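Local coordinates for probable branched-chain amino acid ABC transporter, amino acid binding protein (Thermus thermophilus, PDB 3LKB) that probably serves as the extracytoplasmic binding protein of an ABC importer, capturing branched-chain amino acids such as valine for uptake, at residues 97-102 against 311-316; 145-150 against 197-202; 185-190 against 212-217; 235-240 against 284-289. The protein carries 2 engineered substitutions. All coordinates share one frame; numbering follows the deposited sequence.

Contact 1: residues 97-102 against 311-316; sequences LRIPTI and ITNETV
Asn313, in the first turn of helix 313-321, presents its side-chain amide to two carbonyls at the end of helix 84-97. ND2 donates to Arg98 O at 3.1 Å and, weakly, to Leu97 O at 3.3 Å. The stronger bond is a glancing one, because the donor stands 64° out of the carbonyl plane of Arg98. CG of Asn313 sits between its backbone N and carbonyl carbon (chi1 56°), and this turn carries the amide across to the neighbouring helix end. A water adds a second tie, donating to Arg98 O and, weakly, to Asn313 O.

The carbonyls lie where a Schellman motif closes helix 84-97: Arg98 takes a positive phi and sends the chain into strand 101-103, one of the helix-to-strand connections of the periplasmic binding protein fold. Helix 313-321 opens with a capping box, Thr312 OG1 accepting from Glu314 N while Thr315 OG1 accepts from Thr312 N. A leucine in place of Asn313 has no N-H to give, which would probably leave the carbonyls of Arg98 and Leu97 without a direct mate on this helix.

Beside the polar link, Pro100 crosses Asn313 at about a right angle, its CD 4.0 Å from Asn313 CB. Its rigid ring offers CG to Val316 CG1 at 4.0 Å, a methyl placed anti to its backbone N. The guanidinium of Arg98 turns elsewhere, NH1 bonding to Tyr118 OH.

Contact 2: residues 145-150 against 197-202; sequences KVALVV and AGVEYV
Val199 leans on Ala147 with both methyls, CG1 coming to 3.6 Å from Ala147 CB; the small alanine suits a place where a branched side chain presses in. Farther along the same face, Val149 CG2 meets Val202 CG1 at 4.0 Å, the two side chains slanting past each other. The other face of the sheet carries Val146 beside Tyr201, which touch through their CB atoms.

Parallel bridges pair Val146 with Tyr201 and Ala147 with Val202, and Ala147 N donates to Tyr201 O at 3.0 Å. At the start of the strand Glu200 grips Lys145 twice: its backbone N donates to Lys145 O at 2.9 Å, and its OE1 accepts from Lys145 N at 2.8 Å through the anti lone pair, nearly straight at 161°. The carboxylate thus stands in for a backbone acceptor, while OE2 forms a salt bridge with Lys141. The bent chain of Lys145 leads its NZ away from this carboxylate, laying CE 3.3 Å from Ala197 O.

Strand 145-150 lies between strands 173-179 and 201-205 in the parallel part of a Rossmann-like sheet. Phe194 of helix 188-196 covers Ala147, Val149, Val199 and Val202, and across the sheet Tyr201 OH bonds to Glu140 of helix 126-140.

Contact 3: residues 185-190 against 212-217; sequences LDNTAL and ANILKD
The amide of Asn187 and the carboxylate of Asp217 meet with their planes 53° apart, and a single oxygen does the work. Asp217 OD2 accepts from Asn187 ND2 at 2.9 Å, on its anti side but tilted from the carboxylate plane, and from Asn187 N at 3.0 Å, the two donors reaching it from opposite faces of the carboxylate. On the amide side OD2 lies in the plane of the group, whereas one face of the amide is covered by Ile214, whose CG1 stands 3.6 Å from Asn187 CG. A second carboxylate, that of Asp186, is set at 88° to that of Asp217, with its OD1 4.1 Å from Asp217 OD2.

With CG beside its backbone N (chi1 -56°), Asn187 swings ND2 to the same neighbourhood as its backbone N-H, and one residue can close round one oxygen. Asn187 is the N-cap of helix 188-196, and Asp217 lies on helix 208-220; the contact therefore links successive helices of the alternating strand-helix lobe. ND2 also bonds to Asn184 O, and Leu185 packs on Ala240 of the second subunit.

Asp186 OD1 takes Thr188 OG1 on its syn lone pair at 2.8 Å, a bond that probably eases its charge. The nearness of Asp186 would tend to make ionisation of Asp217 harder, but the two N-H donors and the positive end of helix 188-196 probably favour the charged form.

Contact 4: residues 235-240 against 284-289; sequences GPDLIA and SVNYTN
Two helix starts face each other where Asp237, in the first turn of helix 236-242, reaches Ser284, the N-cap of helix 285-308. Ser284 OG donates to Asp237 OD1 at 2.7 Å, on the syn lone pair, and the same hydroxyl accepts from Asn286 N at 3.3 Å. A serine suits this place because its one hydroxyl can cap its own helix and still offer its proton to a neighbour. With OG anti to the backbone N (chi1 -171°), the hydroxyl stands beside its own carbonyl carbon and faces both partners.

Asp237 OD2 is turned toward the same helix end but stays 3.9 Å from Val285 N. The carboxylate probably profits from the partial positive charge there, though the direct bond runs through the serine. Replacing Asp237 by an alanine removes the carboxylate, and the Ser284 hydroxyl, without this acceptor, would probably be freer to turn, with no facing negative charge at the start of helix 285-308.

Gly235 occupies the N-cap position of helix 236-242, with a positive phi that favours glycine, and a CB here would run into Pro236 CD. Pro236 fits the first helical position, where no N-H is needed within the helix, and its CD lies 4.4 Å from Val285 N.

The short helical segments run nearly antiparallel, at 155°, their axes 11.4 Å apart. Ser284 and Asn286 pack on helix 21-41, and Asn286 also touches Tyr232 of the valine pocket. Leu238 instead packs on helix 208-220, so the pairing probably bridges the two lobes, consistent with a ligand-bound, closed form.

Contacts 2, 3 and 4 form a chain of neighbours. Contacts 2 and 3, with centres 14 Å apart, join through Val149 CG1 and Ile214 CD1 at 3.8 Å, a sheet residue against a helix residue; contact 3 reaches contact 4 through Leu215 CD1 and Leu238 CD2 at 3.6 Å. Contact 4 lies close to the ligand, the side chain of Asn286 being about 7 Å from the bound valine. Contact 1 stands apart, its centre about 42 Å from that of contact 2, across the centre of the chain. Its nearest atoms still come within about 7 Å of those of contact 4, where Ile102 approaches Asn289; helices 285-308 and 313-321 also follow one another in the chain.

Contact 1: residues 97-102 against 311-316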
loop_
_atom_site.group_PDB
_atom_site.type_symbol
_atom_site.label_atom_id
_atom_site.label_comp_id
_atom_site.label_asym_id
_atom_site.label_seq_id
_atom_site.Cartn_x
_atom_site.Cartn_y
_atom_site.Cartn_z
ATOM N N LEU A 97 31.006 -1.438 7.586
ATOM C CA LEU A 97 30.625 -1.617 8.966
ATOM C C LEU A 97 30.296 -3.044 9.375
ATOM O O LEU A 97 29.870 -3.268 10.498
ATOM C CB LEU A 97 29.521 -0.616 9.353
ATOM C CG LEU A 97 28.284 -0.543 8.499
ATOM C CD1 LEU A 97 27.375 -1.601 9.024
ATOM C CD2 LEU A 97 27.620 0.826 8.615
ATOM N N ARG A 98 30.506 -4.002 8.469
ATOM C CA ARG A 98 30.343 -5.415 8.789
ATOM C C ARG A 98 28.982 -5.778 9.416
ATOM O O ARG A 98 28.924 -6.524 10.381
ATOM C CB ARG A 98 31.451 -5.879 9.753
ATOM C CG ARG A 98 32.862 -5.514 9.356
ATOM C CD ARG A 98 33.845 -5.966 10.401
ATOM N NE ARG A 98 35.203 -5.500 10.118
ATOM C CZ ARG A 98 36.120 -6.170 9.400
ATOM N NH1 ARG A 98 35.849 -7.354 8.843
ATOM N NH2 ARG A 98 37.331 -5.650 9.218
ATOM N N ILE A 99 27.877 -5.242 8.921
ATOM C CA ILE A 99 26.619 -5.785 9.440
ATOM C C ILE A 99 25.896 -6.750 8.510
ATOM O O ILE A 99 25.531 -6.382 7.394
ATOM C CB ILE A 99 25.647 -4.735 10.064
ATOM C CG1 ILE A 99 24.709 -4.164 9.043
ATOM C CG2 ILE A 99 26.376 -3.609 10.923
ATOM C CD1 ILE A 99 23.372 -3.944 9.721
ATOM N N PRO A 100 25.682 -7.992 8.977
ATOM C CA PRO A 100 24.920 -9.006 8.209
ATOM C C PRO A 100 23.608 -8.463 7.722
ATOM O O PRO A 100 22.893 -7.840 8.486
ATOM C CB PRO A 100 24.649 -10.104 9.234
ATOM C CG PRO A 100 25.740 -9.964 10.230
ATOM C CD PRO A 100 26.001 -8.466 10.335
ATOM N N THR A 101 23.278 -8.734 6.473
ATOM C CA THR A 101 22.155 -8.098 5.809
ATOM C C THR A 101 21.406 -9.147 5.088
ATOM O O THR A 101 22.002 -9.875 4.267
ATOM C CB THR A 101 22.667 -7.069 4.799
ATOM O OG1 THR A 101 23.226 -5.996 5.541
ATOM C CG2 THR A 101 21.570 -6.511 3.909
ATOM N N ILE A 102 20.120 -9.258 5.392
ATOM C CA ILE A 102 19.294 -10.262 4.752
ATOM C C ILE A 102 18.275 -9.538 3.887
ATOM O O ILE A 102 17.337 -8.944 4.425
ATOM C CB ILE A 102 18.563 -11.105 5.807
ATOM C CG1 ILE A 102 19.596 -11.693 6.766
ATOM C CG2 ILE A 102 17.657 -12.143 5.132
ATOM C CD1 ILE A 102 18.997 -12.315 8.066
ATOM N N ILE A 311 25.060 -9.712 21.976
ATOM C CA ILE A 311 24.420 -9.627 20.697
ATOM C C ILE A 311 24.994 -8.443 19.947
ATOM O O ILE A 311 24.687 -7.273 20.260
ATOM C CB ILE A 311 22.871 -9.565 20.832
ATOM C CG1 ILE A 311 22.312 -10.969 21.150
ATOM C CG2 ILE A 311 22.220 -9.057 19.567
ATOM C CD1 ILE A 311 21.026 -10.932 21.918
ATOM N N THR A 312 25.808 -8.761 18.944
ATOM C CA THR A 312 26.446 -7.769 18.082
ATOM C C THR A 312 26.483 -8.226 16.604
ATOM O O THR A 312 26.196 -9.397 16.283
ATOM C CB THR A 312 27.875 -7.394 18.566
ATOM O OG1 THR A 312 28.762 -7.460 17.452
ATOM C CG2 THR A 312 28.407 -8.407 19.455
ATOM N N ASN A 313 26.818 -7.292 15.717
ATOM C CA ASN A 313 27.015 -7.628 14.319
ATOM C C ASN A 313 28.000 -8.788 14.150
ATOM O O ASN A 313 27.867 -9.613 13.220
ATOM C CB ASN A 313 27.451 -6.415 13.484
ATOM C CG ASN A 313 28.732 -5.732 14.031
ATOM O OD1 ASN A 313 29.001 -5.751 15.225
ATOM N ND2 ASN A 313 29.506 -5.140 13.149
ATOM N N GLU A 314 28.990 -8.838 15.029
ATOM C CA GLU A 314 29.979 -9.915 14.961
ATOM C C GLU A 314 29.436 -11.251 15.438
ATOM O O GLU A 314 29.619 -12.260 14.770
ATOM C CB GLU A 314 31.264 -9.537 15.694
ATOM C CG GLU A 314 32.038 -8.412 14.972
ATOM C CD GLU A 314 32.980 -7.637 15.914
ATOM O OE1 GLU A 314 33.893 -8.250 16.529
ATOM O OE2 GLU A 314 32.792 -6.404 16.046
ATOM N N THR A 315 28.739 -11.267 16.558
ATOM C CA THR A 315 28.254 -12.534 17.071
ATOM C C THR A 315 27.151 -13.077 16.197
ATOM O O THR A 315 27.093 -14.312 15.987
ATOM C CB THR A 315 27.797 -12.479 18.525
ATOM O OG1 THR A 315 26.733 -11.526 18.667
ATOM C CG2 THR A 315 28.957 -12.033 19.394
ATOM N N VAL A 316 26.302 -12.173 15.697
ATOM C CA VAL A 316 25.224 -12.545 14.783
ATOM C C VAL A 316 25.788 -13.093 13.479
ATOM O O VAL A 316 25.283 -14.097 12.960
ATOM C CB VAL A 316 24.314 -11.362 14.460
ATOM C CG1 VAL A 316 23.561 -11.589 13.165
ATOM C CG2 VAL A 316 23.355 -11.132 15.577
HETATM O O HOH W 1 29.735 -8.714 11.441
#

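Contact 2: residues 145-150 against 197-202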
loop_
_atom_site.group_PDB
_atom_site.type_symbol
_atom_site.label_atom_id
_atom_site.label_comp_id
_atom_site.label_asym_id
_atom_site.label_seq_id
_atom_site.Cartn_x
_atom_site.Cartn_y
_atom_site.Cartn_z
ATOM N N LYS A 145 11.030 -19.331 -29.303
ATOM C CA LYS A 145 11.230 -17.915 -29.236
ATOM C C LYS A 145 10.664 -17.397 -27.932
ATOM O O LYS A 145 9.523 -17.634 -27.619
ATOM C CB LYS A 145 10.537 -17.215 -30.395
ATOM C CG LYS A 145 10.914 -17.707 -31.832
ATOM C CD LYS A 145 11.383 -16.501 -32.605
ATOM C CE LYS A 145 10.758 -16.379 -33.962
ATOM N NZ LYS A 145 11.721 -16.799 -35.025
ATOM N N VAL A 146 11.466 -16.653 -27.189
ATOM C CA VAL A 146 11.054 -16.148 -25.895
ATOM C C VAL A 146 11.298 -14.647 -25.779
ATOM O O VAL A 146 12.253 -14.109 -26.342
ATOM C CB VAL A 146 11.683 -16.980 -24.723
ATOM C CG1 VAL A 146 12.644 -17.982 -25.200
ATOM C CG2 VAL A 146 12.256 -16.146 -23.534
ATOM N N ALA A 147 10.418 -13.979 -25.044
ATOM C CA ALA A 147 10.553 -12.568 -24.806
ATOM C C ALA A 147 10.657 -12.387 -23.296
ATOM O O ALA A 147 10.038 -13.128 -22.518
ATOM C CB ALA A 147 9.357 -11.865 -25.328
ATOM N N LEU A 148 11.453 -11.427 -22.871
ATOM C CA LEU A 148 11.523 -11.099 -21.484
ATOM C C LEU A 148 10.783 -9.792 -21.281
ATOM O O LEU A 148 10.951 -8.854 -22.069
ATOM C CB LEU A 148 12.978 -10.969 -21.025
ATOM C CG LEU A 148 13.959 -12.150 -21.236
ATOM C CD1 LEU A 148 15.325 -11.848 -20.558
ATOM C CD2 LEU A 148 13.421 -13.504 -20.769
ATOM N N VAL A 149 9.962 -9.739 -20.225
ATOM C CA VAL A 149 9.326 -8.510 -19.761
ATOM C C VAL A 149 9.641 -8.256 -18.277
ATOM O O VAL A 149 9.358 -9.074 -17.431
ATOM C CB VAL A 149 7.776 -8.546 -19.985
ATOM C CG1 VAL A 149 7.087 -7.394 -19.262
ATOM C CG2 VAL A 149 7.464 -8.466 -21.441
ATOM N N VAL A 150 10.094 -7.057 -17.972
ATOM C CA VAL A 150 10.915 -6.792 -16.842
ATOM C C VAL A 150 10.568 -5.434 -16.247
ATOM O O VAL A 150 10.195 -4.485 -16.962
ATOM C CB VAL A 150 12.327 -6.844 -17.354
ATOM C CG1 VAL A 150 13.120 -5.616 -17.069
ATOM C CG2 VAL A 150 12.975 -8.110 -16.975
ATOM N N ALA A 197 6.467 -11.103 -34.089
ATOM C CA ALA A 197 7.812 -11.645 -34.066
ATOM C C ALA A 197 7.767 -13.124 -33.756
ATOM O O ALA A 197 8.801 -13.746 -33.650
ATOM C CB ALA A 197 8.650 -10.900 -33.037
ATOM N N GLY A 198 6.568 -13.679 -33.579
ATOM C CA GLY A 198 6.427 -15.118 -33.282
ATOM C C GLY A 198 6.857 -15.580 -31.886
ATOM O O GLY A 198 7.176 -16.748 -31.694
ATOM N N VAL A 199 6.854 -14.677 -30.907
ATOM C CA VAL A 199 7.141 -15.030 -29.524
ATOM C C VAL A 199 6.198 -16.136 -29.052
ATOM O O VAL A 199 5.028 -16.097 -29.335
ATOM C CB VAL A 199 7.094 -13.768 -28.585
ATOM C CG1 VAL A 199 7.162 -14.123 -27.096
ATOM C CG2 VAL A 199 8.247 -12.825 -28.940
ATOM N N GLU A 200 6.720 -17.121 -28.324
ATOM C CA GLU A 200 5.871 -18.232 -27.900
ATOM C C GLU A 200 5.833 -18.386 -26.397
ATOM O O GLU A 200 4.983 -19.077 -25.856
ATOM C CB GLU A 200 6.289 -19.530 -28.580
ATOM C CG GLU A 200 7.699 -19.553 -29.086
ATOM C CD GLU A 200 7.929 -20.618 -30.177
ATOM O OE1 GLU A 200 9.112 -20.820 -30.597
ATOM O OE2 GLU A 200 6.923 -21.247 -30.594
ATOM N N TYR A 201 6.772 -17.722 -25.734
ATOM C CA TYR A 201 6.910 -17.821 -24.309
ATOM C C TYR A 201 7.318 -16.459 -23.860
ATOM O O TYR A 201 8.270 -15.895 -24.381
ATOM C CB TYR A 201 8.017 -18.793 -23.945
ATOM C CG TYR A 201 7.670 -20.221 -24.245
ATOM C CD1 TYR A 201 7.169 -21.056 -23.246
ATOM C CD2 TYR A 201 7.853 -20.750 -25.527
ATOM C CE1 TYR A 201 6.845 -22.374 -23.520
ATOM C CE2 TYR A 201 7.545 -22.093 -25.815
ATOM C CZ TYR A 201 7.044 -22.893 -24.811
ATOM O OH TYR A 201 6.725 -24.205 -25.075
ATOM N N VAL A 202 6.605 -15.931 -22.895
ATOM C CA VAL A 202 7.031 -14.704 -22.267
ATOM C C VAL A 202 7.450 -14.976 -20.821
ATOM O O VAL A 202 6.672 -15.511 -20.025
ATOM C CB VAL A 202 5.896 -13.660 -22.262
ATOM C CG1 VAL A 202 6.399 -12.358 -21.765
ATOM C CG2 VAL A 202 5.360 -13.511 -23.606
#

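Contact 3: residues 185-190 against 212-217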
loop_
_atom_site.group_PDB
_atom_site.type_symbol
_atom_site.label_atom_id
_atom_site.label_comp_id
_atom_site.label_asym_id
_atom_site.label_seq_id
_atom_site.Cartn_x
_atom_site.Cartn_y
_atom_site.Cartn_z
ATOM N N LEU A 185 -1.887 -0.046 -18.112
ATOM C CA LEU A 185 -3.322 -0.286 -18.395
ATOM C C LEU A 185 -3.591 -0.981 -19.741
ATOM O O LEU A 185 -4.601 -1.676 -19.911
ATOM C CB LEU A 185 -4.077 1.044 -18.333
ATOM C CG LEU A 185 -4.656 1.448 -16.970
ATOM C CD1 LEU A 185 -3.911 0.860 -15.775
ATOM C CD2 LEU A 185 -4.815 2.974 -16.868
ATOM N N ASP A 186 -2.695 -0.773 -20.696
ATOM C CA ASP A 186 -2.916 -1.283 -22.034
ATOM C C ASP A 186 -1.611 -1.726 -22.701
ATOM O O ASP A 186 -0.787 -0.944 -23.068
ATOM C CB ASP A 186 -3.681 -0.261 -22.897
ATOM C CG ASP A 186 -3.982 -0.791 -24.296
ATOM O OD1 ASP A 186 -4.310 -1.996 -24.412
ATOM O OD2 ASP A 186 -3.848 -0.004 -25.269
ATOM N N ASN A 187 -1.489 -3.028 -22.832
ATOM C CA ASN A 187 -0.306 -3.736 -23.259
ATOM C C ASN A 187 -0.531 -4.325 -24.632
ATOM O O ASN A 187 0.283 -5.105 -25.089
ATOM C CB ASN A 187 -0.088 -4.870 -22.263
ATOM C CG ASN A 187 0.004 -4.360 -20.836
ATOM O OD1 ASN A 187 1.051 -3.888 -20.428
ATOM N ND2 ASN A 187 -1.097 -4.426 -20.084
ATOM N N THR A 188 -1.661 -3.969 -25.265
ATOM C CA THR A 188 -1.976 -4.338 -26.676
ATOM C C THR A 188 -0.797 -4.208 -27.628
ATOM O O THR A 188 -0.403 -5.195 -28.241
ATOM C CB THR A 188 -3.195 -3.567 -27.236
ATOM O OG1 THR A 188 -4.348 -3.902 -26.466
ATOM C CG2 THR A 188 -3.499 -4.004 -28.660
ATOM N N ALA A 189 -0.233 -3.010 -27.747
ATOM C CA ALA A 189 0.889 -2.819 -28.643
ATOM C C ALA A 189 2.054 -3.796 -28.365
ATOM O O ALA A 189 2.682 -4.338 -29.278
ATOM C CB ALA A 189 1.385 -1.347 -28.602
ATOM N N LEU A 190 2.358 -4.008 -27.098
ATOM C CA LEU A 190 3.519 -4.787 -26.773
ATOM C C LEU A 190 3.226 -6.226 -27.132
ATOM O O LEU A 190 4.024 -6.890 -27.755
ATOM C CB LEU A 190 3.855 -4.645 -25.295
ATOM C CG LEU A 190 4.741 -5.716 -24.709
ATOM C CD1 LEU A 190 6.153 -5.411 -25.167
ATOM C CD2 LEU A 190 4.633 -5.634 -23.229
ATOM N N ALA A 212 -0.214 -9.187 -14.075
ATOM C CA ALA A 212 -1.654 -9.383 -14.154
ATOM C C ALA A 212 -2.286 -8.590 -15.304
ATOM O O ALA A 212 -3.176 -9.105 -16.061
ATOM C CB ALA A 212 -2.300 -8.995 -12.818
ATOM N N ASN A 213 -1.864 -7.337 -15.442
ATOM C CA ASN A 213 -2.379 -6.510 -16.525
ATOM C C ASN A 213 -2.054 -7.077 -17.914
ATOM O O ASN A 213 -2.897 -7.079 -18.842
ATOM C CB ASN A 213 -1.837 -5.086 -16.388
ATOM C CG ASN A 213 -2.448 -4.355 -15.208
ATOM O OD1 ASN A 213 -3.604 -4.623 -14.825
ATOM N ND2 ASN A 213 -1.670 -3.440 -14.607
ATOM N N ILE A 214 -0.818 -7.534 -18.069
ATOM C CA ILE A 214 -0.412 -8.156 -19.313
ATOM C C ILE A 214 -1.269 -9.418 -19.600
ATOM O O ILE A 214 -1.750 -9.572 -20.722
ATOM C CB ILE A 214 1.106 -8.449 -19.314
ATOM C CG1 ILE A 214 1.877 -7.136 -19.468
ATOM C CG2 ILE A 214 1.460 -9.422 -20.433
ATOM C CD1 ILE A 214 3.337 -7.231 -19.125
ATOM N N LEU A 215 -1.487 -10.280 -18.597
ATOM C CA LEU A 215 -2.266 -11.514 -18.775
ATOM C C LEU A 215 -3.704 -11.213 -19.133
ATOM O O LEU A 215 -4.267 -11.852 -19.996
ATOM C CB LEU A 215 -2.274 -12.371 -17.481
ATOM C CG LEU A 215 -0.920 -12.737 -16.881
ATOM C CD1 LEU A 215 -1.034 -13.558 -15.566
ATOM C CD2 LEU A 215 -0.063 -13.409 -17.912
ATOM N N LYS A 216 -4.295 -10.236 -18.449
ATOM C CA LYS A 216 -5.651 -9.813 -18.752
ATOM C C LYS A 216 -5.769 -9.421 -20.216
ATOM O O LYS A 216 -6.660 -9.857 -20.899
ATOM C CB LYS A 216 -6.078 -8.678 -17.813
ATOM C CG LYS A 216 -6.686 -9.246 -16.538
ATOM C CD LYS A 216 -6.377 -8.478 -15.316
ATOM C CE LYS A 216 -7.308 -7.306 -15.081
ATOM N NZ LYS A 216 -6.924 -6.674 -13.741
ATOM N N ASP A 217 -4.838 -8.619 -20.699
ATOM C CA ASP A 217 -4.852 -8.227 -22.098
ATOM C C ASP A 217 -4.592 -9.430 -23.028
ATOM O O ASP A 217 -5.309 -9.593 -24.013
ATOM C CB ASP A 217 -3.842 -7.108 -22.316
ATOM C CG ASP A 217 -4.363 -5.764 -21.833
ATOM O OD1 ASP A 217 -5.613 -5.609 -21.726
ATOM O OD2 ASP A 217 -3.520 -4.870 -21.548
#

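Contact 4: residues 235-240 against 284-289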
loop_
_atom_site.group_PDB
_atom_site.type_symbol
_atom_site.label_atom_id
_atom_site.label_comp_id
_atom_site.label_asym_id
_atom_site.label_seq_id
_atom_site.Cartn_x
_atom_site.Cartn_y
_atom_site.Cartn_z
ATOM N N GLY A 235 2.073 -16.452 -7.043
ATOM C CA GLY A 235 1.327 -16.822 -5.875
ATOM C C GLY A 235 -0.088 -16.270 -5.928
ATOM O O GLY A 235 -0.544 -15.725 -6.955
ATOM N N PRO A 236 -0.779 -16.341 -4.781
ATOM C CA PRO A 236 -2.159 -15.888 -4.631
ATOM C C PRO A 236 -2.376 -14.442 -4.974
ATOM O O PRO A 236 -3.464 -14.094 -5.408
ATOM C CB PRO A 236 -2.440 -16.145 -3.143
ATOM C CG PRO A 236 -1.602 -17.258 -2.800
ATOM C CD PRO A 236 -0.296 -16.996 -3.543
ATOM N N ASP A 237 -1.362 -13.609 -4.801
ATOM C CA ASP A 237 -1.407 -12.242 -5.310
ATOM C C ASP A 237 -1.673 -12.162 -6.809
ATOM O O ASP A 237 -2.572 -11.421 -7.231
ATOM C CB ASP A 237 -0.123 -11.488 -4.964
ATOM C CG ASP A 237 0.485 -11.971 -3.654
ATOM O OD1 ASP A 237 0.167 -11.273 -2.662
ATOM O OD2 ASP A 237 1.184 -13.098 -3.623
ATOM N N LEU A 238 -0.925 -12.897 -7.633
ATOM C CA LEU A 238 -1.198 -12.856 -9.069
ATOM C C LEU A 238 -2.616 -13.334 -9.384
ATOM O O LEU A 238 -3.324 -12.746 -10.205
ATOM C CB LEU A 238 -0.174 -13.666 -9.871
ATOM C CG LEU A 238 -0.054 -13.454 -11.398
ATOM C CD1 LEU A 238 1.274 -13.910 -11.930
ATOM C CD2 LEU A 238 -0.983 -14.389 -12.026
ATOM N N ILE A 239 -3.045 -14.402 -8.744
ATOM C CA ILE A 239 -4.394 -14.912 -8.999
ATOM C C ILE A 239 -5.454 -13.874 -8.657
ATOM O O ILE A 239 -6.414 -13.678 -9.400
ATOM C CB ILE A 239 -4.663 -16.225 -8.200
ATOM C CG1 ILE A 239 -3.582 -17.291 -8.534
ATOM C CG2 ILE A 239 -6.145 -16.669 -8.324
ATOM C CD1 ILE A 239 -3.488 -17.708 -10.045
ATOM N N ALA A 240 -5.280 -13.194 -7.554
ATOM C CA ALA A 240 -6.247 -12.210 -7.135
ATOM C C ALA A 240 -6.361 -11.054 -8.150
ATOM O O ALA A 240 -7.458 -10.490 -8.342
ATOM C CB ALA A 240 -5.867 -11.643 -5.741
ATOM N N SER A 284 -0.366 -14.495 1.263
ATOM C CA SER A 284 0.594 -14.059 0.295
ATOM C C SER A 284 1.895 -14.818 0.459
ATOM O O SER A 284 2.342 -15.045 1.577
ATOM C CB SER A 284 0.846 -12.582 0.478
ATOM O OG SER A 284 1.623 -12.086 -0.590
ATOM N N VAL A 285 2.513 -15.205 -0.644
ATOM C CA VAL A 285 3.828 -15.808 -0.577
ATOM C C VAL A 285 4.842 -14.797 -0.046
ATOM O O VAL A 285 5.844 -15.176 0.542
ATOM C CB VAL A 285 4.278 -16.373 -1.931
ATOM C CG1 VAL A 285 4.773 -15.237 -2.878
ATOM C CG2 VAL A 285 5.354 -17.489 -1.737
ATOM N N ASN A 286 4.546 -13.503 -0.172
ATOM C CA ASN A 286 5.466 -12.481 0.381
ATOM C C ASN A 286 5.407 -12.240 1.900
ATOM O O ASN A 286 6.394 -11.870 2.544
ATOM C CB ASN A 286 5.441 -11.245 -0.502
ATOM C CG ASN A 286 5.972 -11.583 -1.889
ATOM O OD1 ASN A 286 7.054 -12.175 -2.005
ATOM N ND2 ASN A 286 5.201 -11.323 -2.916
ATOM N N TYR A 287 4.256 -12.526 2.474
ATOM C CA TYR A 287 4.135 -12.659 3.911
ATOM C C TYR A 287 4.974 -13.851 4.357
ATOM O O TYR A 287 5.732 -13.755 5.288
ATOM C CB TYR A 287 2.648 -12.807 4.251
ATOM C CG TYR A 287 2.304 -12.639 5.695
ATOM C CD1 TYR A 287 2.390 -11.399 6.288
ATOM C CD2 TYR A 287 1.928 -13.739 6.479
ATOM C CE1 TYR A 287 2.091 -11.218 7.606
ATOM C CE2 TYR A 287 1.614 -13.581 7.850
ATOM C CZ TYR A 287 1.714 -12.299 8.397
ATOM O OH TYR A 287 1.429 -12.048 9.709
ATOM N N THR A 288 4.940 -14.955 3.632
ATOM C CA THR A 288 5.867 -16.067 3.910
ATOM C C THR A 288 7.338 -15.622 3.791
ATOM O O THR A 288 8.171 -15.965 4.625
ATOM C CB THR A 288 5.641 -17.259 2.936
ATOM O OG1 THR A 288 4.245 -17.461 2.741
ATOM C CG2 THR A 288 6.268 -18.557 3.465
ATOM N N ASN A 289 7.637 -14.857 2.740
ATOM C CA ASN A 289 8.978 -14.359 2.417
ATOM C C ASN A 289 9.553 -13.464 3.520
ATOM O O ASN A 289 10.655 -13.695 4.006
ATOM C CB ASN A 289 8.859 -13.615 1.086
ATOM C CG ASN A 289 10.190 -13.265 0.459
ATOM O OD1 ASN A 289 11.270 -13.585 0.988
ATOM N ND2 ASN A 289 10.124 -12.572 -0.694
#